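PDB 3E59: L-tyrosine isonitrile synthase, which converts the amino group of L-tyrosine into an isonitrile, taking the new carbon from C2 of ribulose 5-phosphate, in the biosynthesis of paerucumarin. Local coordinates for residues A201-L206 with R224-R229. Sequence-based numbering, arbitrary orientation.
Sequences AITRFL and RDAKER
Leu206 of helix 193-210 packs against Ala226 and Arg229 of helix 219-247, the next helix in the chain; the two form a steeply crossed helical hairpin, their local axes 8.2 Å apart with N-to-C directions at 128°. Such closeness suits a small residue at the crossing: CA of Ala226 lies 5.2 Å from CA of Thr203, and CB of Ala226 rests on both Thr203 O and CB of Leu206.

Leu206 can be followed outward from there. Its CB touches CB of Ala226 at 3.8 Å. Chi1 (-62°) puts CG anti to the carbonyl carbon, and chi2 near 170° then sets the two methyls: CD1 lies against backbone, 3.7 Å from Ala226 O and near the carbonyl carbon of Arg229, while CD2 approaches NH1 of Arg229 obliquely. Branching at CG lets leucine set one methyl on the backbone and the other near the guanidinium.

Arginine suits position 229 because its CB can meet CD1 of Leu206 at 4.0 Å where the two side chains cross, while the guanidinium serves polar partners. It grips Asp225, one turn earlier, in a side-on salt bridge, NH2 at 2.8 Å nearly in line with the C-O bond of OD2 and NE from well above the carboxylate plane, both on the same face; NH1 bonds to the carbonyl of Leu122. These bonds should fix the rotation of the group. Arg124 NH1 lies near NH2 and makes a long, weak ion pair with OD2, so the carboxylate probably offsets two positive charges.

On the other flank, the methyl CG2 of Thr203, anti to the backbone N, meets CG of Lys227 at 3.7 Å. OG1 of Thr203 bonds to Tyr199 O and accepts a hydrogen bond from a water that in turn accepts from Lys227 NZ. A second water donates to Leu206 O at 2.9 Å and accepts from NH2 of Arg229.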
ATOM      1  N   ALA A 201       3.820  -2.872  13.445  1.00 35.49           N
ATOM      2  CA  ALA A 201       3.855  -3.446  12.105  1.00 35.31           C
ATOM      3  C   ALA A 201       4.956  -2.840  11.236  1.00 36.55           C
ATOM      4  O   ALA A 201       5.718  -3.562  10.563  1.00 37.86           O
ATOM      5  CB  ALA A 201       2.517  -3.281  11.440  1.00 36.59           C
ATOM      6  N   ILE A 202       5.044  -1.514  11.257  1.00 35.88           N
ATOM      7  CA  ILE A 202       6.085  -0.804  10.527  1.00 35.51           C
ATOM      8  C   ILE A 202       7.479  -1.177  11.041  1.00 34.69           C
ATOM      9  O   ILE A 202       8.410  -1.308  10.254  1.00 37.26           O
ATOM     10  CB  ILE A 202       5.883   0.733  10.562  1.00 35.73           C
ATOM     11  CG1 ILE A 202       4.498   1.127   9.990  1.00 37.04           C
ATOM     12  CG2 ILE A 202       7.035   1.449   9.833  1.00 34.63           C
ATOM     13  CD1 ILE A 202       4.139   0.539   8.569  1.00 36.06           C
ATOM     14  N   THR A 203       7.620  -1.336  12.354  1.00 35.18           N
ATOM     15  CA  THR A 203       8.877  -1.822  12.943  1.00 33.74           C
ATOM     16  C   THR A 203       9.215  -3.198  12.355  1.00 33.19           C
ATOM     17  O   THR A 203      10.350  -3.448  11.945  1.00 34.47           O
ATOM     18  CB  THR A 203       8.794  -1.899  14.477  1.00 32.37           C
ATOM     19  OG1 THR A 203       8.453  -0.609  15.004  1.00 32.77           O
ATOM     20  CG2 THR A 203      10.132  -2.349  15.085  1.00 27.79           C
ATOM     21  N   ARG A 204       8.216  -4.070  12.276  1.00 33.68           N
ATOM     22  CA  ARG A 204       8.439  -5.413  11.750  1.00 36.24           C
ATOM     23  C   ARG A 204       8.912  -5.434  10.294  1.00 36.63           C
ATOM     24  O   ARG A 204       9.793  -6.229   9.963  1.00 35.61           O
ATOM     25  CB  ARG A 204       7.217  -6.317  11.960  1.00 38.75           C
ATOM     26  CG  ARG A 204       7.494  -7.794  11.641  1.00 38.03           C
ATOM     27  CD  ARG A 204       6.286  -8.687  11.877  1.00 41.15           C
ATOM     28  NE  ARG A 204       5.190  -8.394  10.950  1.00 45.59           N
ATOM     29  CZ  ARG A 204       4.100  -7.694  11.271  1.00 47.54           C
ATOM     30  NH1 ARG A 204       3.963  -7.212  12.505  1.00 48.22           N
ATOM     31  NH2 ARG A 204       3.150  -7.473  10.364  1.00 44.99           N
ATOM     32  N   PHE A 205       8.344  -4.569   9.437  1.00 39.06           N
ATOM     33  CA  PHE A 205       8.774  -4.476   8.032  1.00 38.21           C
ATOM     34  C   PHE A 205      10.237  -4.054   7.958  1.00 36.97           C
ATOM     35  O   PHE A 205      11.019  -4.623   7.206  1.00 37.02           O
ATOM     36  CB  PHE A 205       7.982  -3.431   7.224  1.00 45.13           C
ATOM     37  CG  PHE A 205       6.494  -3.667   7.147  1.00 46.64           C
ATOM     38  CD1 PHE A 205       5.930  -4.900   7.431  1.00 47.91           C
ATOM     39  CD2 PHE A 205       5.657  -2.629   6.737  1.00 49.46           C
ATOM     40  CE1 PHE A 205       4.555  -5.087   7.339  1.00 49.66           C
ATOM     41  CE2 PHE A 205       4.268  -2.811   6.638  1.00 49.75           C
ATOM     42  CZ  PHE A 205       3.724  -4.035   6.938  1.00 48.49           C
ATOM     43  N   LEU A 206      10.586  -3.019   8.711  1.00 34.04           N
ATOM     44  CA  LEU A 206      11.957  -2.514   8.743  1.00 34.99           C
ATOM     45  C   LEU A 206      12.932  -3.545   9.304  1.00 34.54           C
ATOM     46  O   LEU A 206      14.010  -3.751   8.749  1.00 36.85           O
ATOM     47  CB  LEU A 206      12.032  -1.205   9.543  1.00 35.23           C
ATOM     48  CG  LEU A 206      11.189  -0.073   8.942  1.00 37.20           C
ATOM     49  CD1 LEU A 206      11.120   1.095   9.891  1.00 34.17           C
ATOM     50  CD2 LEU A 206      11.727   0.379   7.576  1.00 38.50           C
ATOM     51  N   ARG A 224      16.222  -2.577  17.508  1.00 36.23           N
ATOM     52  CA  ARG A 224      16.293  -1.232  18.068  1.00 37.17           C
ATOM     53  C   ARG A 224      16.436  -0.173  16.986  1.00 37.05           C
ATOM     54  O   ARG A 224      15.801   0.880  17.051  1.00 37.32           O
ATOM     55  CB  ARG A 224      17.431  -1.125  19.094  1.00 39.55           C
ATOM     56  N   ASP A 225      17.266  -0.454  15.986  1.00 38.03           N
ATOM     57  CA  ASP A 225      17.336   0.386  14.791  1.00 39.30           C
ATOM     58  C   ASP A 225      15.972   0.543  14.100  1.00 36.70           C
ATOM     59  O   ASP A 225      15.555   1.665  13.776  1.00 39.08           O
ATOM     60  CB  ASP A 225      18.365  -0.170  13.805  1.00 43.08           C
ATOM     61  CG  ASP A 225      18.534   0.712  12.588  1.00 45.79           C
ATOM     62  OD1 ASP A 225      18.999   1.860  12.748  1.00 47.61           O
ATOM     63  OD2 ASP A 225      18.193   0.258  11.478  1.00 48.38           O
ATOM     64  N   ALA A 226      15.279  -0.573  13.884  1.00 33.27           N
ATOM     65  CA  ALA A 226      13.962  -0.562  13.224  1.00 33.64           C
ATOM     66  C   ALA A 226      12.941   0.256  14.000  1.00 34.14           C
ATOM     67  O   ALA A 226      12.133   0.985  13.413  1.00 34.67           O
ATOM     68  CB  ALA A 226      13.445  -1.993  13.016  1.00 29.91           C
ATOM     69  N   LYS A 227      12.977   0.132  15.324  1.00 35.62           N
ATOM     70  CA  LYS A 227      12.060   0.875  16.191  1.00 36.21           C
ATOM     71  C   LYS A 227      12.230   2.388  16.025  1.00 39.37           C
ATOM     72  O   LYS A 227      11.238   3.129  15.999  1.00 37.76           O
ATOM     73  CB  LYS A 227      12.289   0.491  17.646  1.00 38.75           C
ATOM     74  CG  LYS A 227      11.736  -0.861  18.055  1.00 39.23           C
ATOM     75  CD  LYS A 227      11.991  -1.095  19.528  1.00 40.70           C
ATOM     76  CE  LYS A 227      10.836  -0.606  20.373  1.00 41.60           C
ATOM     77  NZ  LYS A 227       9.614  -1.445  20.145  1.00 41.59           N
ATOM     78  N   GLU A 228      13.483   2.841  15.919  1.00 36.88           N
ATOM     79  CA  GLU A 228      13.756   4.259  15.731  1.00 37.95           C
ATOM     80  C   GLU A 228      13.341   4.737  14.348  1.00 38.91           C
ATOM     81  O   GLU A 228      12.679   5.761  14.225  1.00 40.12           O
ATOM     82  CB  GLU A 228      15.224   4.601  16.034  1.00 40.42           C
ATOM     83  N   ARG A 229      13.689   3.977  13.311  1.00 39.23           N
ATOM     84  CA  ARG A 229      13.322   4.344  11.945  1.00 39.85           C
ATOM     85  C   ARG A 229      11.831   4.284  11.639  1.00 38.60           C
ATOM     86  O   ARG A 229      11.361   5.019  10.770  1.00 42.96           O
ATOM     87  CB  ARG A 229      14.125   3.542  10.909  1.00 43.43           C
ATOM     88  CG  ARG A 229      15.550   4.067  10.756  1.00 46.01           C
ATOM     89  CD  ARG A 229      16.304   3.385   9.636  1.00 46.60           C
ATOM     90  NE  ARG A 229      16.474   1.974   9.925  1.00 47.63           N
ATOM     91  CZ  ARG A 229      16.056   0.985   9.144  1.00 48.69           C
ATOM     92  NH1 ARG A 229      15.460   1.238   7.988  1.00 47.50           N
ATOM     93  NH2 ARG A 229      16.260  -0.269   9.520  1.00 50.31           N
TER
HETATM   94  O   HOH W   1       8.001  -1.747  17.717  1.00 33.75           O
HETATM   95  O   HOH W   2      16.684  -2.648   8.561  1.00 48.49           O